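Local coordinates for protein Emp46p (Saccharomyces cerevisiae, PDB 2A6W) that belongs to the legume-like lectin family and is involved in the secretion of glycoproteins and in nucleus architecture and gene silencing, at residues A[87-92]-A[109-114]; A[123-128]-A[145-150]. All coordinates share one frame; numbering follows the deposited sequence.

Contact 1 (A[87-92]-A[109-114])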
loop_
_atom_site.group_PDB
_atom_site.type_symbol
_atom_site.label_atom_id
_atom_site.label_comp_id
_atom_site.label_asym_id
_atom_site.label_seq_id
_atom_site.Cartn_x
_atom_site.Cartn_y
_atom_site.Cartn_z
ATOM N N PHE A 87 0.323 0.586 2.474
ATOM C CA PHE A 87 0.446 -0.513 1.538
ATOM C C PHE A 87 0.625 -1.786 2.341
ATOM O O PHE A 87 1.446 -1.850 3.265
ATOM C CB PHE A 87 1.618 -0.282 0.591
ATOM C CG PHE A 87 1.442 0.921 -0.277
ATOM C CD1 PHE A 87 0.683 0.846 -1.416
ATOM C CD2 PHE A 87 2.021 2.135 0.069
ATOM C CE1 PHE A 87 0.501 1.966 -2.228
ATOM C CE2 PHE A 87 1.832 3.243 -0.705
ATOM C CZ PHE A 87 1.074 3.167 -1.870
ATOM N N TRP A 88 -0.141 -2.803 1.959
ATOM C CA TRP A 88 -0.321 -4.009 2.756
ATOM C C TRP A 88 0.074 -5.274 2.032
ATOM O O TRP A 88 -0.131 -5.436 0.836
ATOM C CB TRP A 88 -1.780 -4.193 3.161
ATOM C CG TRP A 88 -2.398 -3.026 3.876
ATOM C CD1 TRP A 88 -3.076 -2.010 3.301
ATOM C CD2 TRP A 88 -2.439 -2.791 5.280
ATOM N NE1 TRP A 88 -3.530 -1.138 4.254
ATOM C CE2 TRP A 88 -3.142 -1.591 5.483
ATOM C CE3 TRP A 88 -1.943 -3.466 6.401
ATOM C CZ2 TRP A 88 -3.363 -1.065 6.741
ATOM C CZ3 TRP A 88 -2.182 -2.948 7.635
ATOM C CH2 TRP A 88 -2.856 -1.744 7.802
ATOM N N LEU A 89 0.606 -6.193 2.822
ATOM C CA LEU A 89 0.893 -7.541 2.406
ATOM C C LEU A 89 0.504 -8.350 3.641
ATOM O O LEU A 89 1.243 -8.336 4.620
ATOM C CB LEU A 89 2.387 -7.648 2.101
ATOM C CG LEU A 89 2.825 -8.184 0.765
ATOM C CD1 LEU A 89 2.320 -7.305 -0.360
ATOM C CD2 LEU A 89 4.326 -8.321 0.729
ATOM N N LYS A 90 -0.674 -8.975 3.657
ATOM C CA LYS A 90 -1.105 -9.645 4.889
ATOM C C LYS A 90 -1.801 -11.004 4.747
ATOM O O LYS A 90 -2.674 -11.192 3.899
ATOM C CB LYS A 90 -1.934 -8.702 5.760
ATOM C CG LYS A 90 -3.287 -8.278 5.220
ATOM C CD LYS A 90 -3.849 -7.138 6.084
ATOM C CE LYS A 90 -5.109 -7.532 6.834
ATOM N NZ LYS A 90 -5.534 -6.413 7.713
ATOM N N GLN A 91 -1.379 -11.942 5.598
ATOM C CA GLN A 91 -1.965 -13.287 5.690
ATOM C C GLN A 91 -3.446 -13.290 6.098
ATOM O O GLN A 91 -3.979 -12.297 6.607
ATOM C CB GLN A 91 -1.169 -14.126 6.679
ATOM C CG GLN A 91 0.174 -14.546 6.147
ATOM C CD GLN A 91 1.012 -15.278 7.191
ATOM O OE1 GLN A 91 1.423 -16.432 6.981
ATOM N NE2 GLN A 91 1.273 -14.610 8.311
ATOM N N GLY A 92 -4.096 -14.432 5.875
ATOM C CA GLY A 92 -5.546 -14.514 5.889
ATOM C C GLY A 92 -6.175 -14.424 7.260
ATOM O O GLY A 92 -5.614 -13.813 8.179
ATOM N N ASN A 109 -1.839 -9.861 10.650
ATOM C CA ASN A 109 -0.696 -10.698 10.363
ATOM C C ASN A 109 -0.083 -10.296 9.025
ATOM O O ASN A 109 -0.644 -10.585 7.988
ATOM C CB ASN A 109 -1.139 -12.168 10.304
ATOM C CG ASN A 109 -0.007 -13.126 10.576
ATOM O OD1 ASN A 109 1.130 -12.904 10.157
ATOM N ND2 ASN A 109 -0.307 -14.197 11.302
ATOM N N GLY A 110 1.064 -9.624 9.057
ATOM C CA GLY A 110 1.787 -9.294 7.844
ATOM C C GLY A 110 2.559 -7.991 7.935
ATOM O O GLY A 110 3.021 -7.609 9.007
ATOM N N LEU A 111 2.642 -7.295 6.798
ATOM C CA LEU A 111 3.486 -6.125 6.637
ATOM C C LEU A 111 2.610 -4.948 6.242
ATOM O O LEU A 111 1.774 -5.099 5.368
ATOM C CB LEU A 111 4.477 -6.391 5.510
ATOM C CG LEU A 111 5.327 -5.230 5.023
ATOM C CD1 LEU A 111 6.246 -4.778 6.142
ATOM C CD2 LEU A 111 6.134 -5.594 3.769
ATOM N N MET A 112 2.812 -3.808 6.898
ATOM C CA MET A 112 2.149 -2.554 6.603
ATOM C C MET A 112 3.236 -1.526 6.357
ATOM O O MET A 112 4.081 -1.265 7.237
ATOM C CB MET A 112 1.268 -2.102 7.785
ATOM C CG MET A 112 0.553 -0.776 7.522
ATOM S SD MET A 112 -0.284 -0.045 8.968
ATOM C CE MET A 112 1.023 0.594 9.817
ATOM N N ILE A 113 3.233 -0.936 5.163
ATOM C CA ILE A 113 4.182 0.133 4.826
ATOM C C ILE A 113 3.391 1.424 4.798
ATOM O O ILE A 113 2.463 1.550 4.029
ATOM C CB ILE A 113 4.882 -0.133 3.449
ATOM C CG1 ILE A 113 5.767 -1.392 3.567
ATOM C CG2 ILE A 113 5.740 1.046 3.057
ATOM C CD1 ILE A 113 6.236 -1.946 2.224
ATOM N N LEU A 114 3.748 2.375 5.661
ATOM C CA LEU A 114 2.962 3.564 5.861
ATOM C C LEU A 114 3.655 4.813 5.396
ATOM O O LEU A 114 4.806 5.036 5.723
ATOM C CB LEU A 114 2.657 3.677 7.363
ATOM C CG LEU A 114 1.760 4.814 7.806
ATOM C CD1 LEU A 114 0.364 4.680 7.210
ATOM C CD2 LEU A 114 1.714 4.800 9.347
#
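Phe87 forms a hydrogen-bonded pair with Ile113 where 87-92 runs antiparallel to 109-114: Phe87 N reaches Ile113 O at 2.8 Å, and the return bond from Ile113 N to Phe87 O is nearly straight (176°). Phe87 and, toward the other end of the pairing, Asn109 lose the most surface. Leu89 and Leu111 repeat the pattern, their CB atoms 4.2 Å apart. On this face of the sheet Phe87 and Ile113 pack on Leu160, and Leu89 and Ile113 on Leu162, both of strand 158-165.

On the other face Met112 lies alongside Trp88, placing CG over the six-membered ring, 3.7 Å from the centroid, in a CH-pi contact. SD approaches obliquely, 3.3 Å from Trp88 CH2, a Met-aromatic contact, while Trp88 NE1 is hydrogen-bonded to Ser200 OG.

Past Gly110 the pairing frays. Asn109 O takes a weak bond from Gln91 N. The Asn109 side chain leaves with CG roughly opposite the backbone N (chi1 -156°), which turns its amide across that of Gln91, the planes 89° apart; Gln91 NE2 lies so near Asn109 OD1 that the weak bond between them is doubtful. The whole is an antiparallel strand pair within the jelly-roll beta-sandwich of the legume-lectin fold.

Contact 2 (A[123-128]-A[145-150])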
loop_
_atom_site.group_PDB
_atom_site.type_symbol
_atom_site.label_atom_id
_atom_site.label_comp_id
_atom_site.label_asym_id
_atom_site.label_seq_id
_atom_site.Cartn_x
_atom_site.Cartn_y
_atom_site.Cartn_z
ATOM N N GLU A 123 7.552 13.572 7.442
ATOM C CA GLU A 123 7.149 12.869 6.218
ATOM C C GLU A 123 8.099 11.721 5.982
ATOM O O GLU A 123 9.267 11.964 5.885
ATOM C CB GLU A 123 7.258 13.757 4.998
ATOM C CG GLU A 123 5.967 14.399 4.614
ATOM C CD GLU A 123 6.149 15.436 3.583
ATOM O OE1 GLU A 123 5.685 15.196 2.466
ATOM O OE2 GLU A 123 6.796 16.447 3.885
ATOM N N SER A 124 7.571 10.506 5.868
ATOM C CA SER A 124 8.387 9.293 5.916
ATOM C C SER A 124 7.612 8.083 5.445
ATOM O O SER A 124 6.373 8.109 5.375
ATOM C CB SER A 124 8.825 9.043 7.376
ATOM O OG SER A 124 7.708 8.987 8.262
ATOM N N VAL A 125 8.377 7.044 5.124
ATOM C CA VAL A 125 7.919 5.682 4.959
ATOM C C VAL A 125 8.313 4.924 6.217
ATOM O O VAL A 125 9.465 4.991 6.631
ATOM C CB VAL A 125 8.645 5.022 3.790
ATOM C CG1 VAL A 125 8.210 3.563 3.668
ATOM C CG2 VAL A 125 8.396 5.791 2.518
ATOM N N THR A 126 7.367 4.271 6.869
ATOM C CA THR A 126 7.691 3.432 8.023
ATOM C C THR A 126 7.085 2.079 7.788
ATOM O O THR A 126 5.943 1.969 7.297
ATOM C CB THR A 126 7.198 4.068 9.358
ATOM O OG1 THR A 126 5.846 4.595 9.247
ATOM C CG2 THR A 126 8.075 5.255 9.686
ATOM N N ALA A 127 7.836 1.037 8.140
ATOM C CA ALA A 127 7.431 -0.343 7.843
ATOM C C ALA A 127 7.244 -1.121 9.142
ATOM O O ALA A 127 8.120 -1.088 10.006
ATOM C CB ALA A 127 8.459 -1.039 6.972
ATOM N N TYR A 128 6.114 -1.794 9.248
ATOM C CA TYR A 128 5.650 -2.489 10.438
ATOM C C TYR A 128 5.332 -3.949 10.146
ATOM O O TYR A 128 4.716 -4.294 9.133
ATOM C CB TYR A 128 4.375 -1.840 10.974
ATOM C CG TYR A 128 4.540 -0.439 11.431
ATOM C CD1 TYR A 128 4.768 -0.156 12.786
ATOM C CD2 TYR A 128 4.430 0.638 10.543
ATOM C CE1 TYR A 128 4.933 1.110 13.220
ATOM C CE2 TYR A 128 4.580 1.927 10.990
ATOM C CZ TYR A 128 4.803 2.155 12.348
ATOM O OH TYR A 128 4.950 3.417 12.839
ATOM N N ALA A 145 11.818 -0.653 10.009
ATOM C CA ALA A 145 12.570 0.046 8.976
ATOM C C ALA A 145 11.849 1.335 8.561
ATOM O O ALA A 145 10.639 1.476 8.747
ATOM C CB ALA A 145 12.793 -0.849 7.790
ATOM N N SER A 146 12.621 2.300 8.083
ATOM C CA SER A 146 12.082 3.580 7.636
ATOM C C SER A 146 13.027 4.360 6.769
ATOM O O SER A 146 14.235 4.078 6.695
ATOM C CB SER A 146 11.753 4.440 8.839
ATOM O OG SER A 146 12.945 4.602 9.589
ATOM N N CYS A 147 12.464 5.344 6.075
ATOM C CA CYS A 147 13.234 6.380 5.421
ATOM C C CYS A 147 12.419 7.647 5.411
ATOM O O CYS A 147 11.206 7.614 5.563
ATOM C CB CYS A 147 13.637 6.006 4.013
ATOM S SG CYS A 147 12.246 5.688 2.874
ATOM N N LEU A 148 13.098 8.766 5.296
ATOM C CA LEU A 148 12.441 10.054 5.148
ATOM C C LEU A 148 12.098 10.225 3.672
ATOM O O LEU A 148 12.888 9.847 2.797
ATOM C CB LEU A 148 13.349 11.170 5.635
ATOM C CG LEU A 148 13.969 10.983 7.032
ATOM C CD1 LEU A 148 14.722 12.223 7.411
ATOM C CD2 LEU A 148 12.890 10.655 8.056
ATOM N N PHE A 149 10.903 10.725 3.395
ATOM C CA PHE A 149 10.412 10.768 2.009
ATOM C C PHE A 149 9.291 11.782 1.879
ATOM O O PHE A 149 8.272 11.685 2.567
ATOM C CB PHE A 149 9.923 9.379 1.571
ATOM C CG PHE A 149 9.510 9.344 0.142
ATOM C CD1 PHE A 149 10.479 9.358 -0.852
ATOM C CD2 PHE A 149 8.177 9.399 -0.204
ATOM C CE1 PHE A 149 10.101 9.356 -2.194
ATOM C CE2 PHE A 149 7.811 9.422 -1.538
ATOM C CZ PHE A 149 8.762 9.382 -2.506
ATOM N N GLN A 150 9.485 12.740 0.982
ATOM C CA GLN A 150 8.539 13.816 0.754
ATOM C C GLN A 150 7.455 13.375 -0.225
ATOM O O GLN A 150 7.775 12.970 -1.335
ATOM C CB GLN A 150 9.270 15.024 0.201
ATOM C CG GLN A 150 8.426 16.282 0.155
ATOM C CD GLN A 150 9.100 17.463 -0.501
ATOM O OE1 GLN A 150 10.187 17.350 -1.051
ATOM N NE2 GLN A 150 8.441 18.603 -0.455
#
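Val125 and Cys147 form the tight middle of the pairing between 123-128 and 145-150. Their backbones exchange two hydrogen bonds, Val125 N to Cys147 O at 2.9 Å and Cys147 N to Val125 O at 3.1 Å. On the inward face, Cys147 SG sits 3.8 Å from Val125 CB. The sulfur is held between its own backbone N and carbonyl carbon (chi1 61°) and carries the disulfide to Cys181, on which Val125 also packs. Val125 CG2, set anti to its carbonyl carbon, reaches across to Phe149 CB at 4.0 Å, whereas Ala127 and Ala145 continue the same face and both rest on Phe182.

The face of Ser124, Thr126, Ser146 and Leu148 is looser, and open to solvent on the side of Leu148. Thr126 CG2 meets Ser146 CB at 3.9 Å. Just past strand 145-148, Phe149 N bonds to Glu123 O at 3.2 Å, approaching from above the carbonyl plane. The extended Glu123 chain passes Gln150 obliquely, with OE1 3.7 Å from Gln150 CG and carboxylate and amide planes 87° apart.

That carboxylate has its polar partners beyond the pair: OE2 in a salt bridge with Arg78, OE1 accepting from the backbone N of Tyr151 and of Gln152. The chemistry thus divides: a covalent sulfur link ties the edge strand to the opposite sheet, while the carboxylate joins Arg78 to two backbone N-H groups, which would probably stabilise an ionised Glu123.

Overall arrangement
Contacts 1 and 2 are successive antiparallel pairings of one sheet. Their centres lie 15 Å apart, and strand 111-115 of contact 1 is the direct neighbour of strand 124-131 of contact 2, so together they take the sheet from strand 84-90 out to its edge strand 145-148. Probable hydrogen bonds stitch them, Leu114 N to Thr126 O at 2.8 Å and Tyr128 N to Met112 O at 2.9 Å, and Ile113 CG2 packs on Val125 CG1 at 3.6 Å. Tyr128, probably a potassium ligand, lies in segment 123-128; the nearest side-chain atoms of Met112 and Tyr128 are about 3 Å apart, consistent with contact 1 lying beside the potassium site.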